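Local atomic coordinates of CRISPR-associated protein, Cse1 family (Acidimicrobium ferrooxidans, PDB entry 4H3T), a protein that probably serves as the large subunit of a type I-E Cascade complex, which recognises foreign DNA in CRISPR-based immunity. Residues W303-R308 with G337-R342; I200-P205 with S361-S366. The protein carries 1 engineered substitution. One frame throughout, in Å; residues are numbered along the deposited sequence.

In the fold
Followed from the N terminus, the chain first lays down 200-205, directly after the short helix 196-199, and pairs it much later with 361-366; contact 2 thereby closes a long loop near the centre of the protein. Within that loop, 303-308 returns to pair with 337-342, so the shorter closure of contact 1 nests in the longer one without crossing it. The inner contact ties strand 303-309 to the short strand 340-341 at the surface, while the outer one joins strand 202-206 to the long strand 359-370. These are two separate antiparallel sheets, and the contact centres lie about 18 Å apart. Helix 344-350 follows 337-342 and packs against one face of contact 2.

Contact 1: W303-R308 with G337-R342; sequences WRMESR and GAEEQR
With CG swung opposite its backbone N (chi1 165°), Gln341 carries its amide beside the indole of Trp303, whose own CG lies opposite its carbonyl carbon (chi1 -58°). The two side chains stand side by side and point the same way, the amide plane inclined by 32° to the ring plane. NE2 of Gln341 approaches CD1 of Trp303 obliquely at 3.9 Å, and OE1 of Gln341 rests 3.8 Å from CB of Trp303. These are van der Waals contacts; OE1 takes its hydrogen bond from Arg295, which probably fixes the turn of the amide.

The backbones of the same two residues form an antiparallel hydrogen-bonded pair. Trp303 N donates to Gln341 O at 2.9 Å, and Gln341 N returns the bond to Trp303 O at 2.8 Å. The next pair, Arg304 with Glu340, is non-hydrogen-bonded, and there CA-H groups take over: CA of Glu340 lies 3.3 Å from Trp303 O, and CA of Arg304 lies equally close to Glu339 O. The result is the short edge of a three-stranded antiparallel sheet in which 303-309 runs between 312-317 and 340-341. On the far side of the central strand a classic beta bulge sets Glu306 and Ser307 against Ser314.

A type I turn from Gly337 to Glu340 delivers the edge strand, and Glu340, its chain extended beyond CG, reaches the start of the turn, where OE1 accepts the Gly337 N-H. At the turn, Glu339 O accepts a hydrogen bond from Met305 N at 2.8 Å. Across from this bond the selenomethionine side chain of Met305 passes aslant the carboxyl end of Glu339, its methyl CE 3.8 Å from OE2 of Glu339. Arg304 starts on the Glu340 face, but its guanidinium leads away, without touching the carboxylates of Glu339 or Glu340.

Contact 2: I200-P205 with S361-S366; sequences IGFVAP and SLLVTS
The ring of Phe202 and the side chain of Leu363 meet at a slant: methyl CD2 of Leu363 comes to the ring edge, near its plane, and stands 4.0 Å from CE2 of Phe202. Thr365 approaches from the other end of the same aromatic side chain. Its OG1 is rotated between its backbone N and carbonyl carbon (chi1 74°), a placing that sets the hydroxyl 3.3 Å from CB of Phe202. The same rotation lets OG1 of Thr365 reach a water at 2.9 Å, and that water donates to Ile200 O, so a polar bridge runs beside the apolar contact. Pro54 and Arg58 of helix 52-68 cover the phenyl group further, and its ring also meets that of His300. An alanine in place of Phe202 would probably open a gap between Leu363, Thr365 and this helix, leaving the CD2 methyl of Leu363 without its aromatic partner.

On the reverse face, Val203 and Val364 lie alongside each other and point the same way, their CG2 methyls 4.1 Å apart. Next along, Leu362 lays CD2 against the ring of Pro205, again at 4.1 Å from its CB, and helix 344-350 packs over both.

The axes of 202-205 and 361-366 run antiparallel, at 163°, forming one side of a three-stranded sheet completed by 375-387. Paired bonds link Phe202 with Thr365 and Ala204 with Leu363, the latter including Leu363 N to Ala204 O at 2.8 Å. Pro205 has no N-H to give, yet it falls in a non-hydrogen-bonded pair, and the ladder towards 361-366 loses nothing. The ladder satisfies Phe202, Ala204, Leu363 and Thr365, while the alternating residues Leu362, Val364 and Ser366 bond to strand 375-387; apolar side chains on the two faces join the sheet to helices 52-68 and 344-350.

Contact 1: W303-R308 with G337-R342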
loop_
_atom_site.group_PDB
_atom_site.type_symbol
_atom_site.label_atom_id
_atom_site.label_comp_id
_atom_site.label_asym_id
_atom_site.label_seq_id
_atom_site.Cartn_x
_atom_site.Cartn_y
_atom_site.Cartn_z
ATOM N N TRP A 303 -1.400 -0.966 -13.298
ATOM C CA TRP A 303 -0.738 -2.013 -14.094
ATOM C C TRP A 303 0.198 -1.451 -15.119
ATOM O O TRP A 303 0.052 -0.314 -15.557
ATOM C CB TRP A 303 -1.784 -2.896 -14.827
ATOM C CG TRP A 303 -2.747 -3.551 -13.884
ATOM C CD1 TRP A 303 -3.905 -3.011 -13.400
ATOM C CD2 TRP A 303 -2.590 -4.813 -13.225
ATOM N NE1 TRP A 303 -4.466 -3.849 -12.471
ATOM C CE2 TRP A 303 -3.688 -4.965 -12.342
ATOM C CE3 TRP A 303 -1.633 -5.836 -13.288
ATOM C CZ2 TRP A 303 -3.848 -6.104 -11.531
ATOM C CZ3 TRP A 303 -1.825 -6.983 -12.525
ATOM C CH2 TRP A 303 -2.902 -7.084 -11.630
ATOM N N ARG A 304 1.231 -2.231 -15.417
ATOM C CA ARG A 304 2.181 -1.953 -16.487
ATOM C C ARG A 304 2.110 -3.121 -17.430
ATOM O O ARG A 304 2.174 -4.274 -16.992
ATOM C CB ARG A 304 3.610 -1.776 -15.909
ATOM C CG ARG A 304 4.724 -1.737 -16.926
ATOM C CD ARG A 304 6.056 -1.456 -16.246
ATOM N NE ARG A 304 6.491 -2.529 -15.329
ATOM C CZ ARG A 304 7.084 -3.671 -15.692
ATOM N NH1 ARG A 304 7.299 -3.942 -16.973
ATOM N NH2 ARG A 304 7.469 -4.545 -14.779
HETATM N N MSE A 305 2.109 -2.852 -18.700
HETATM C CA MSE A 305 2.137 -3.932 -19.697
HETATM C C MSE A 305 3.564 -4.474 -19.780
HETATM O O MSE A 305 4.464 -3.723 -20.105
HETATM C CB MSE A 305 1.663 -3.429 -21.059
HETATM C CG MSE A 305 1.548 -4.590 -22.066
HETATM SE SE MSE A 305 1.343 -3.965 -23.794
HETATM C CE MSE A 305 3.174 -3.629 -24.136
ATOM N N GLU A 306 3.768 -5.742 -19.421
ATOM C CA GLU A 306 5.092 -6.387 -19.366
ATOM C C GLU A 306 5.498 -6.965 -20.708
ATOM O O GLU A 306 6.647 -6.800 -21.103
ATOM C CB GLU A 306 5.038 -7.503 -18.327
ATOM C CG GLU A 306 6.349 -8.240 -18.106
ATOM C CD GLU A 306 6.217 -9.332 -17.069
ATOM O OE1 GLU A 306 5.290 -10.167 -17.210
ATOM O OE2 GLU A 306 6.996 -9.316 -16.085
ATOM N N SER A 307 4.574 -7.674 -21.400
ATOM C CA SER A 307 4.862 -8.201 -22.728
ATOM C C SER A 307 3.569 -8.306 -23.569
ATOM O O SER A 307 2.475 -8.415 -23.021
ATOM C CB SER A 307 5.554 -9.563 -22.621
ATOM O OG SER A 307 4.697 -10.569 -22.101
ATOM N N ARG A 308 3.716 -8.259 -24.884
ATOM C CA ARG A 308 2.638 -8.391 -25.859
ATOM C C ARG A 308 3.123 -9.261 -26.976
ATOM O O ARG A 308 4.120 -8.888 -27.582
ATOM C CB ARG A 308 2.202 -7.013 -26.433
ATOM C CG ARG A 308 1.165 -7.098 -27.539
ATOM C CD ARG A 308 0.672 -5.730 -27.964
ATOM N NE ARG A 308 -0.715 -5.519 -27.553
ATOM C CZ ARG A 308 -1.192 -4.456 -26.909
ATOM N NH1 ARG A 308 -2.479 -4.389 -26.589
ATOM N NH2 ARG A 308 -0.388 -3.444 -26.589
ATOM N N GLY A 337 2.825 7.037 -18.266
ATOM C CA GLY A 337 3.437 6.390 -19.437
ATOM C C GLY A 337 2.417 5.623 -20.273
ATOM O O GLY A 337 1.323 5.273 -19.800
ATOM N N ALA A 338 2.759 5.399 -21.556
ATOM C CA ALA A 338 1.902 4.718 -22.515
ATOM C C ALA A 338 1.641 3.265 -22.144
ATOM O O ALA A 338 0.626 2.725 -22.555
ATOM C CB ALA A 338 2.537 4.771 -23.898
ATOM N N GLU A 339 2.541 2.610 -21.419
ATOM C CA GLU A 339 2.330 1.203 -21.078
ATOM C C GLU A 339 1.774 1.020 -19.642
ATOM O O GLU A 339 1.722 -0.110 -19.177
ATOM C CB GLU A 339 3.672 0.434 -21.244
ATOM C CG GLU A 339 4.003 0.270 -22.736
ATOM C CD GLU A 339 5.268 -0.488 -23.101
ATOM O OE1 GLU A 339 6.009 -0.914 -22.183
ATOM O OE2 GLU A 339 5.515 -0.661 -24.318
ATOM N N GLU A 340 1.316 2.113 -18.995
ATOM C CA GLU A 340 0.905 2.138 -17.596
ATOM C C GLU A 340 -0.548 2.543 -17.469
ATOM O O GLU A 340 -0.995 3.413 -18.202
ATOM C CB GLU A 340 1.747 3.136 -16.832
ATOM C CG GLU A 340 3.240 2.830 -16.670
ATOM C CD GLU A 340 3.949 3.901 -15.852
ATOM O OE1 GLU A 340 3.652 5.105 -16.049
ATOM O OE2 GLU A 340 4.843 3.545 -15.052
ATOM N N GLN A 341 -1.252 2.016 -16.489
ATOM C CA GLN A 341 -2.666 2.324 -16.272
ATOM C C GLN A 341 -2.861 2.497 -14.770
ATOM O O GLN A 341 -2.578 1.570 -13.981
ATOM C CB GLN A 341 -3.417 1.128 -16.918
ATOM C CG GLN A 341 -4.890 0.781 -16.686
ATOM C CD GLN A 341 -5.075 -0.782 -16.785
ATOM O OE1 GLN A 341 -4.247 -1.589 -17.397
ATOM N NE2 GLN A 341 -6.103 -1.266 -16.110
ATOM N N ARG A 342 -3.309 3.676 -14.351
ATOM C CA ARG A 342 -3.483 3.971 -12.940
ATOM C C ARG A 342 -4.589 3.081 -12.286
ATOM O O ARG A 342 -5.416 2.457 -12.965
ATOM C CB ARG A 342 -3.776 5.480 -12.696
ATOM C CG ARG A 342 -5.162 5.926 -13.103
ATOM C CD ARG A 342 -5.399 7.437 -12.975
ATOM N NE ARG A 342 -4.289 8.241 -13.482
ATOM C CZ ARG A 342 -4.150 9.547 -13.329
ATOM N NH1 ARG A 342 -5.117 10.266 -12.770
ATOM N NH2 ARG A 342 -3.074 10.157 -13.787
#

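Contact 2: I200-P205 with S361-S366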
loop_
_atom_site.group_PDB
_atom_site.type_symbol
_atom_site.label_atom_id
_atom_site.label_comp_id
_atom_site.label_asym_id
_atom_site.label_seq_id
_atom_site.Cartn_x
_atom_site.Cartn_y
_atom_site.Cartn_z
ATOM N N ILE A 200 0.080 -7.450 -5.033
ATOM C CA ILE A 200 -0.246 -6.184 -5.721
ATOM C C ILE A 200 0.423 -4.970 -5.024
ATOM O O ILE A 200 0.744 -4.996 -3.830
ATOM C CB ILE A 200 -1.768 -5.904 -5.900
ATOM C CG1 ILE A 200 -2.532 -5.786 -4.562
ATOM C CG2 ILE A 200 -2.418 -6.951 -6.790
ATOM C CD1 ILE A 200 -3.751 -4.971 -4.601
ATOM N N GLY A 201 0.555 -3.917 -5.793
ATOM C CA GLY A 201 0.905 -2.589 -5.305
ATOM C C GLY A 201 -0.414 -1.924 -4.930
ATOM O O GLY A 201 -1.206 -1.589 -5.799
ATOM N N PHE A 202 -0.696 -1.753 -3.622
ATOM C CA PHE A 202 -1.994 -1.199 -3.156
ATOM C C PHE A 202 -1.958 0.312 -3.050
ATOM O O PHE A 202 -0.971 0.870 -2.586
ATOM C CB PHE A 202 -2.322 -1.808 -1.834
ATOM C CG PHE A 202 -3.529 -1.234 -1.112
ATOM C CD1 PHE A 202 -4.804 -1.753 -1.320
ATOM C CD2 PHE A 202 -3.401 -0.124 -0.289
ATOM C CE1 PHE A 202 -5.913 -1.179 -0.685
ATOM C CE2 PHE A 202 -4.481 0.399 0.372
ATOM C CZ PHE A 202 -5.734 -0.111 0.159
ATOM N N VAL A 203 -2.997 0.969 -3.542
ATOM C CA VAL A 203 -3.169 2.402 -3.440
ATOM C C VAL A 203 -4.645 2.669 -3.167
ATOM O O VAL A 203 -5.490 2.116 -3.843
ATOM C CB VAL A 203 -2.627 3.227 -4.639
ATOM C CG1 VAL A 203 -3.290 2.831 -5.973
ATOM C CG2 VAL A 203 -2.828 4.730 -4.383
ATOM N N ALA A 204 -4.945 3.528 -2.218
ATOM C CA ALA A 204 -6.336 3.881 -1.903
ATOM C C ALA A 204 -6.387 5.293 -1.321
ATOM O O ALA A 204 -5.506 5.713 -0.558
ATOM C CB ALA A 204 -6.957 2.887 -0.934
ATOM N N PRO A 205 -7.402 6.064 -1.712
ATOM C CA PRO A 205 -7.536 7.394 -1.140
ATOM C C PRO A 205 -8.134 7.346 0.266
ATOM O O PRO A 205 -8.971 6.496 0.614
ATOM C CB PRO A 205 -8.507 8.090 -2.108
ATOM C CG PRO A 205 -9.417 6.953 -2.519
ATOM C CD PRO A 205 -8.491 5.787 -2.684
ATOM N N SER A 361 -5.635 11.840 0.789
ATOM C CA SER A 361 -4.390 11.282 1.244
ATOM C C SER A 361 -4.286 9.858 0.645
ATOM O O SER A 361 -5.112 8.982 0.971
ATOM C CB SER A 361 -4.397 11.282 2.763
ATOM O OG SER A 361 -3.296 10.536 3.237
ATOM N N LEU A 362 -3.284 9.622 -0.211
ATOM C CA LEU A 362 -3.158 8.337 -0.865
ATOM C C LEU A 362 -2.341 7.413 -0.007
ATOM O O LEU A 362 -1.199 7.708 0.266
ATOM C CB LEU A 362 -2.498 8.485 -2.250
ATOM C CG LEU A 362 -3.238 9.309 -3.256
ATOM C CD1 LEU A 362 -2.487 9.324 -4.530
ATOM C CD2 LEU A 362 -4.717 8.788 -3.467
ATOM N N LEU A 363 -2.925 6.309 0.408
ATOM C CA LEU A 363 -2.245 5.280 1.183
ATOM C C LEU A 363 -1.639 4.337 0.194
ATOM O O LEU A 363 -2.363 3.799 -0.615
ATOM C CB LEU A 363 -3.244 4.554 2.079
ATOM C CG LEU A 363 -2.759 3.276 2.824
ATOM C CD1 LEU A 363 -1.552 3.537 3.704
ATOM C CD2 LEU A 363 -3.873 2.716 3.623
ATOM N N VAL A 364 -0.337 4.099 0.254
ATOM C CA VAL A 364 0.328 3.159 -0.639
ATOM C C VAL A 364 1.009 2.084 0.145
ATOM O O VAL A 364 1.796 2.399 1.059
ATOM C CB VAL A 364 1.366 4.045 -1.436
ATOM C CG1 VAL A 364 2.307 3.254 -2.283
ATOM C CG2 VAL A 364 0.659 5.097 -2.284
ATOM N N THR A 365 0.858 0.842 -0.260
ATOM C CA THR A 365 1.660 -0.260 0.279
ATOM C C THR A 365 2.191 -1.224 -0.810
ATOM O O THR A 365 1.549 -1.415 -1.840
ATOM C CB THR A 365 0.889 -1.121 1.328
ATOM O OG1 THR A 365 -0.081 -1.932 0.616
ATOM C CG2 THR A 365 0.233 -0.246 2.420
ATOM N N SER A 366 3.389 -1.805 -0.583
ATOM C CA SER A 366 3.905 -2.909 -1.433
ATOM C C SER A 366 4.833 -3.735 -0.625
ATOM O O SER A 366 5.307 -3.285 0.404
ATOM C CB SER A 366 4.583 -2.404 -2.716
ATOM O OG SER A 366 5.825 -1.829 -2.398
HETATM O O HOH W 1 0.416 -4.258 -1.031
#